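PDB 4TPV: hookworm platelet inhibitor 1 from Ancylostoma caninum, which inhibits platelet aggregation and the adhesion of resting platelets to fibrinogen and collagen, and may act by binding platelet integrins. Local coordinates for residues 40-45 with 118-123; 50-55 with 132-137. All blocks are in the same frame, centred on the assembly; numbering follows the deposited sequence.

Contact 1. Residues 40-45 with 118-123; sequences RTMVYD and DKLGCA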
loop_
_atom_site.group_PDB
_atom_site.type_symbol
_atom_site.label_atom_id
_atom_site.label_comp_id
_atom_site.label_asym_id
_atom_site.label_seq_id
_atom_site.Cartn_x
_atom_site.Cartn_y
_atom_site.Cartn_z
ATOM N N ARG A 40 7.699 -7.386 0.416
ATOM C CA ARG A 40 6.663 -8.207 1.066
ATOM C C ARG A 40 5.310 -8.186 0.358
ATOM O O ARG A 40 4.874 -7.178 -0.198
ATOM C CB ARG A 40 6.481 -7.759 2.523
ATOM C CG ARG A 40 7.746 -8.035 3.376
ATOM C CD ARG A 40 7.490 -8.047 4.875
ATOM N NE ARG A 40 6.710 -9.228 5.269
ATOM C CZ ARG A 40 6.712 -9.747 6.490
ATOM N NH1 ARG A 40 7.458 -9.209 7.437
ATOM N NH2 ARG A 40 5.965 -10.812 6.755
ATOM N N THR A 41 4.627 -9.321 0.433
ATOM C CA THR A 41 3.226 -9.397 0.059
ATOM C C THR A 41 2.434 -8.615 1.082
ATOM O O THR A 41 2.642 -8.793 2.289
ATOM C CB THR A 41 2.723 -10.832 0.034
ATOM O OG1 THR A 41 3.557 -11.615 -0.821
ATOM C CG2 THR A 41 1.284 -10.897 -0.489
ATOM N N MET A 42 1.550 -7.742 0.610
ATOM C CA MET A 42 0.603 -7.101 1.529
ATOM C C MET A 42 -0.628 -7.939 1.798
ATOM O O MET A 42 -1.169 -8.611 0.911
ATOM C CB MET A 42 0.137 -5.755 1.000
ATOM C CG MET A 42 1.171 -4.650 1.092
ATOM S SD MET A 42 0.517 -3.091 0.435
ATOM C CE MET A 42 1.821 -1.971 0.969
ATOM N N VAL A 43 -1.080 -7.864 3.044
ATOM C CA VAL A 43 -2.323 -8.498 3.463
ATOM C C VAL A 43 -3.258 -7.410 3.974
ATOM O O VAL A 43 -2.803 -6.469 4.618
ATOM C CB VAL A 43 -2.072 -9.547 4.564
ATOM C CG1 VAL A 43 -3.393 -10.048 5.153
ATOM C CG2 VAL A 43 -1.221 -10.681 4.015
ATOM N N TYR A 44 -4.552 -7.512 3.691
ATOM C CA TYR A 44 -5.481 -6.504 4.211
ATOM C C TYR A 44 -5.530 -6.579 5.746
ATOM O O TYR A 44 -5.437 -7.656 6.326
ATOM C CB TYR A 44 -6.883 -6.676 3.627
ATOM C CG TYR A 44 -7.672 -5.391 3.725
ATOM C CD1 TYR A 44 -7.461 -4.364 2.811
ATOM C CD2 TYR A 44 -8.588 -5.183 4.768
ATOM C CE1 TYR A 44 -8.141 -3.181 2.898
ATOM C CE2 TYR A 44 -9.279 -3.990 4.869
ATOM C CZ TYR A 44 -9.052 -2.991 3.932
ATOM O OH TYR A 44 -9.714 -1.794 4.010
ATOM N N ASP A 45 -5.656 -5.427 6.402
ATOM C CA ASP A 45 -5.623 -5.390 7.863
ATOM C C ASP A 45 -6.761 -4.522 8.357
ATOM O O ASP A 45 -6.789 -3.314 8.098
ATOM C CB ASP A 45 -4.274 -4.845 8.354
ATOM C CG ASP A 45 -4.136 -4.908 9.857
ATOM O OD1 ASP A 45 -4.683 -4.019 10.549
ATOM O OD2 ASP A 45 -3.478 -5.854 10.337
ATOM N N ASP A 118 3.804 -4.726 4.838
ATOM C CA ASP A 118 3.122 -5.997 4.569
ATOM C C ASP A 118 1.641 -5.961 4.942
ATOM O O ASP A 118 0.969 -6.988 4.920
ATOM C CB ASP A 118 3.817 -7.151 5.307
ATOM C CG ASP A 118 3.806 -6.999 6.818
ATOM O OD1 ASP A 118 3.149 -6.098 7.365
ATOM O OD2 ASP A 118 4.475 -7.820 7.483
ATOM N N LYS A 119 1.146 -4.776 5.274
ATOM C CA LYS A 119 -0.255 -4.616 5.668
ATOM C C LYS A 119 -0.802 -3.294 5.134
ATOM O O LYS A 119 -0.093 -2.288 5.088
ATOM C CB LYS A 119 -0.415 -4.656 7.196
ATOM C CG LYS A 119 -0.063 -5.965 7.862
ATOM C CD LYS A 119 -0.108 -5.792 9.382
ATOM C CE LYS A 119 0.069 -7.126 10.096
ATOM N NZ LYS A 119 1.394 -7.751 9.808
ATOM N N LEU A 120 -2.055 -3.303 4.687
ATOM C CA LEU A 120 -2.757 -2.055 4.408
ATOM C C LEU A 120 -4.206 -2.147 4.865
ATOM O O LEU A 120 -4.772 -3.241 4.988
ATOM C CB LEU A 120 -2.717 -1.693 2.908
ATOM C CG LEU A 120 -3.781 -2.388 2.043
ATOM C CD1 LEU A 120 -3.857 -1.726 0.667
ATOM C CD2 LEU A 120 -3.485 -3.871 1.906
ATOM N N GLY A 121 -4.796 -0.987 5.109
ATOM C CA GLY A 121 -6.226 -0.887 5.352
ATOM C C GLY A 121 -6.667 0.438 4.788
ATOM O O GLY A 121 -5.926 1.413 4.880
ATOM N N CYS A 122 -7.874 0.487 4.226
ATOM C CA CYS A 122 -8.313 1.683 3.492
ATOM C C CYS A 122 -9.706 2.172 3.903
ATOM O O CYS A 122 -10.463 1.458 4.553
ATOM C CB CYS A 122 -8.277 1.409 1.988
ATOM S SG CYS A 122 -6.639 0.944 1.350
ATOM N N ALA A 123 -10.034 3.403 3.509
ATOM C CA ALA A 123 -11.278 4.055 3.897
ATOM C C ALA A 123 -11.754 4.944 2.751
ATOM O O ALA A 123 -10.946 5.526 2.018
ATOM C CB ALA A 123 -11.080 4.878 5.176
#

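Contact 2. Residues 50-55 with 132-137; sequences EKAYKS and HVVCQY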
loop_
_atom_site.group_PDB
_atom_site.type_symbol
_atom_site.label_atom_id
_atom_site.label_comp_id
_atom_site.label_asym_id
_atom_site.label_seq_id
_atom_site.Cartn_x
_atom_site.Cartn_y
_atom_site.Cartn_z
ATOM N N GLU A 50 -9.541 0.685 10.267
ATOM C CA GLU A 50 -10.139 1.573 11.257
ATOM C C GLU A 50 -9.280 2.839 11.442
ATOM O O GLU A 50 -9.817 3.941 11.549
ATOM C CB GLU A 50 -10.339 0.860 12.589
ATOM C CG GLU A 50 -10.631 1.815 13.749
ATOM C CD GLU A 50 -12.023 2.445 13.733
ATOM O OE1 GLU A 50 -12.817 2.184 12.805
ATOM O OE2 GLU A 50 -12.306 3.221 14.671
ATOM N N LYS A 51 -7.957 2.681 11.429
ATOM C CA LYS A 51 -7.058 3.832 11.510
ATOM C C LYS A 51 -7.288 4.756 10.312
ATOM O O LYS A 51 -7.323 5.995 10.439
ATOM C CB LYS A 51 -5.597 3.364 11.562
ATOM C CG LYS A 51 -4.570 4.454 11.845
ATOM C CD LYS A 51 -3.167 3.857 11.839
ATOM C CE LYS A 51 -2.110 4.933 12.076
ATOM N NZ LYS A 51 -0.734 4.437 11.774
ATOM N N ALA A 52 -7.475 4.142 9.155
ATOM C CA ALA A 52 -7.721 4.914 7.941
ATOM C C ALA A 52 -9.037 5.685 8.013
ATOM O O ALA A 52 -9.099 6.840 7.572
ATOM C CB ALA A 52 -7.697 3.990 6.710
ATOM N N TYR A 53 -10.090 5.069 8.574
ATOM C CA TYR A 53 -11.370 5.770 8.715
ATOM C C TYR A 53 -11.259 6.923 9.709
ATOM O O TYR A 53 -11.740 8.023 9.447
ATOM C CB TYR A 53 -12.513 4.803 9.115
ATOM C CG TYR A 53 -13.214 4.293 7.892
ATOM C CD1 TYR A 53 -14.167 5.073 7.242
ATOM C CD2 TYR A 53 -12.858 3.086 7.322
ATOM C CE1 TYR A 53 -14.775 4.648 6.075
ATOM C CE2 TYR A 53 -13.453 2.650 6.141
ATOM C CZ TYR A 53 -14.422 3.436 5.525
ATOM O OH TYR A 53 -15.023 3.021 4.365
ATOM N N LYS A 54 -10.620 6.682 10.842
ATOM C CA LYS A 54 -10.513 7.712 11.852
ATOM C C LYS A 54 -9.768 8.921 11.289
ATOM O O LYS A 54 -10.091 10.067 11.617
ATOM C CB LYS A 54 -9.825 7.160 13.105
ATOM C CG LYS A 54 -10.755 6.281 13.969
ATOM C CD LYS A 54 -11.877 7.104 14.603
ATOM C CE LYS A 54 -12.808 6.273 15.516
ATOM N NZ LYS A 54 -13.785 5.395 14.803
ATOM N N SER A 55 -8.804 8.661 10.410
ATOM C CA SER A 55 -8.028 9.736 9.794
ATOM C C SER A 55 -8.792 10.385 8.641
ATOM O O SER A 55 -8.822 11.617 8.509
ATOM C CB SER A 55 -6.683 9.218 9.288
ATOM O OG SER A 55 -5.981 10.273 8.657
ATOM N N HIS A 132 -12.850 11.207 -0.604
ATOM C CA HIS A 132 -11.500 11.020 -0.084
ATOM C C HIS A 132 -11.273 9.535 0.094
ATOM O O HIS A 132 -12.081 8.838 0.702
ATOM C CB HIS A 132 -11.278 11.721 1.264
ATOM C CG HIS A 132 -11.233 13.220 1.194
ATOM N ND1 HIS A 132 -10.473 13.972 2.061
ATOM C CD2 HIS A 132 -11.838 14.102 0.359
ATOM C CE1 HIS A 132 -10.621 15.255 1.776
ATOM N NE2 HIS A 132 -11.438 15.362 0.744
ATOM N N VAL A 133 -10.176 9.055 -0.469
ATOM C CA VAL A 133 -9.745 7.695 -0.265
ATOM C C VAL A 133 -8.472 7.768 0.554
ATOM O O VAL A 133 -7.556 8.526 0.203
ATOM C CB VAL A 133 -9.465 6.978 -1.589
ATOM C CG1 VAL A 133 -8.969 5.562 -1.315
ATOM C CG2 VAL A 133 -10.712 6.973 -2.462
ATOM N N VAL A 134 -8.407 7.006 1.643
ATOM C CA VAL A 134 -7.215 6.975 2.503
ATOM C C VAL A 134 -6.805 5.538 2.731
ATOM O O VAL A 134 -7.646 4.699 3.064
ATOM C CB VAL A 134 -7.480 7.646 3.880
ATOM C CG1 VAL A 134 -6.319 7.406 4.821
ATOM C CG2 VAL A 134 -7.783 9.133 3.710
ATOM N N CYS A 135 -5.524 5.248 2.547
ATOM C CA CYS A 135 -4.992 3.953 2.919
ATOM C C CYS A 135 -3.878 4.146 3.939
ATOM O O CYS A 135 -3.082 5.080 3.844
ATOM C CB CYS A 135 -4.472 3.190 1.704
ATOM S SG CYS A 135 -5.737 2.588 0.542
ATOM N N GLN A 136 -3.863 3.259 4.924
ATOM C CA GLN A 136 -2.861 3.243 5.968
ATOM C C GLN A 136 -2.051 1.967 5.816
ATOM O O GLN A 136 -2.597 0.896 5.505
ATOM C CB GLN A 136 -3.524 3.318 7.362
ATOM C CG GLN A 136 -4.210 4.649 7.636
ATOM C CD GLN A 136 -3.297 5.643 8.314
ATOM O OE1 GLN A 136 -2.135 5.342 8.603
ATOM N NE2 GLN A 136 -3.816 6.844 8.576
ATOM N N TYR A 137 -0.741 2.084 6.010
ATOM C CA TYR A 137 0.163 0.965 5.805
ATOM C C TYR A 137 0.922 0.603 7.072
ATOM O O TYR A 137 1.022 1.399 8.026
ATOM C CB TYR A 137 1.145 1.298 4.672
ATOM C CG TYR A 137 0.436 1.672 3.387
ATOM C CD1 TYR A 137 0.003 0.699 2.500
ATOM C CD2 TYR A 137 0.146 3.006 3.091
ATOM C CE1 TYR A 137 -0.684 1.046 1.314
ATOM C CE2 TYR A 137 -0.532 3.355 1.920
ATOM C CZ TYR A 137 -0.929 2.371 1.028
ATOM O OH TYR A 137 -1.589 2.728 -0.134
HETATM O O HOH W 1 -0.610 3.203 9.368
#

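Contact 1. Residues 40-45 with 118-123
Leu120 O receives the shortest polar bond of this strand pair, from Asp45 N at 2.7 Å, and the same oxygen lies over one face of the Tyr44 ring, offset toward its rim. One step back, Leu120 N donates to Val43 O and Val43 N to Asp118 O, so the short strand 43-44 runs parallel to the start of strand 119-127. Tyr44 carries the pairing further with its side chain: CG set anti to the backbone N (chi1 -158°) sends the ring along the neighbouring strand, where OH accepts a nearly straight bond from Cys122 N (2.9 Å, 167° at the hydrogen). The hydroxyl is also bonded to Glu49, and Gly121 CA rests off-centre against the ring as a CH-pi contact. Leu120 CD2 packs on Tyr44 CD1 (4.1 Å) from the same face of the sheet, and on Met42 CB. At the other end, Asp118 OD2 sits over the face of the Arg40 guanidinium, 3.3 Å from Arg40 NH1; no N-H points at it, so this salt bridge is one of charge alone. Next to strand 130-138, Asp118 and Lys119 share Gly138 as their partner, a classic beta bulge; strand 43-44 forms the parallel edge of the mixed sheet in the CAP fold.

Contact 2. Residues 50-55 with 132-137
Val134 is the first residue of strand 132-137 to meet helix 50-55: its CG1 touches Ala52 CB at 4.1 Å, and its carbonyl oxygen lies 3.7 Å from that same methyl. Cys135 turns to the other face of the sheet, where Trp88 of helix 80-89 packs on it, and this alternation turns Val134 and Gln136 toward helix 46-56. This is the seam between a helical layer and the central sheet in the alpha-beta-alpha sandwich of CAP proteins, the helix running across the strand with 136° between their directions and 7.3 Å between axes at closest approach. Gln136 comes next and lies against the helix. Its CG is 3.5 Å from Ala52 CA, and the bend at chi2 (-92°) turns the amide toward the Lys51 chain. The extended Lys51 side chain crosses that of Gln136 at about a right angle, CE 3.5 Å from Gln136 OE1, and Ser55 CB approaches the amide nitrogen, while Ser55 OG bonds to Glu68. A water molecule takes a bond from Lys51 NZ and donates to Gln136 OE1 (2.7 Å) and to Tyr137 O (2.8 Å), tying the helix to the strand through three partners. The Tyr137 side chain itself leaves on the opposite face, where its OH bonds to His23.

Overall arrangement
Contacts 1 and 2 show how consecutive elements of the chain meet one sheet, at its edge and on its face. Their centres are 12 Å apart, and their segments alternate along the sequence: strand 43-44 and helix 46-56 come first, strands 119-127 and 130-138 much later. Contact 1 adds an edge strand; contact 2 lays the following helix over the sheet. The two meet at the neighbouring strands 119-127 and 130-138, where the Cys122-Cys135 disulfide crosses between them and Ala123 N probably bonds to Val134 O. Ala123 also packs against Tyr53, so segments far apart in the sequence are brought together in one compact domain of this single-chain protein.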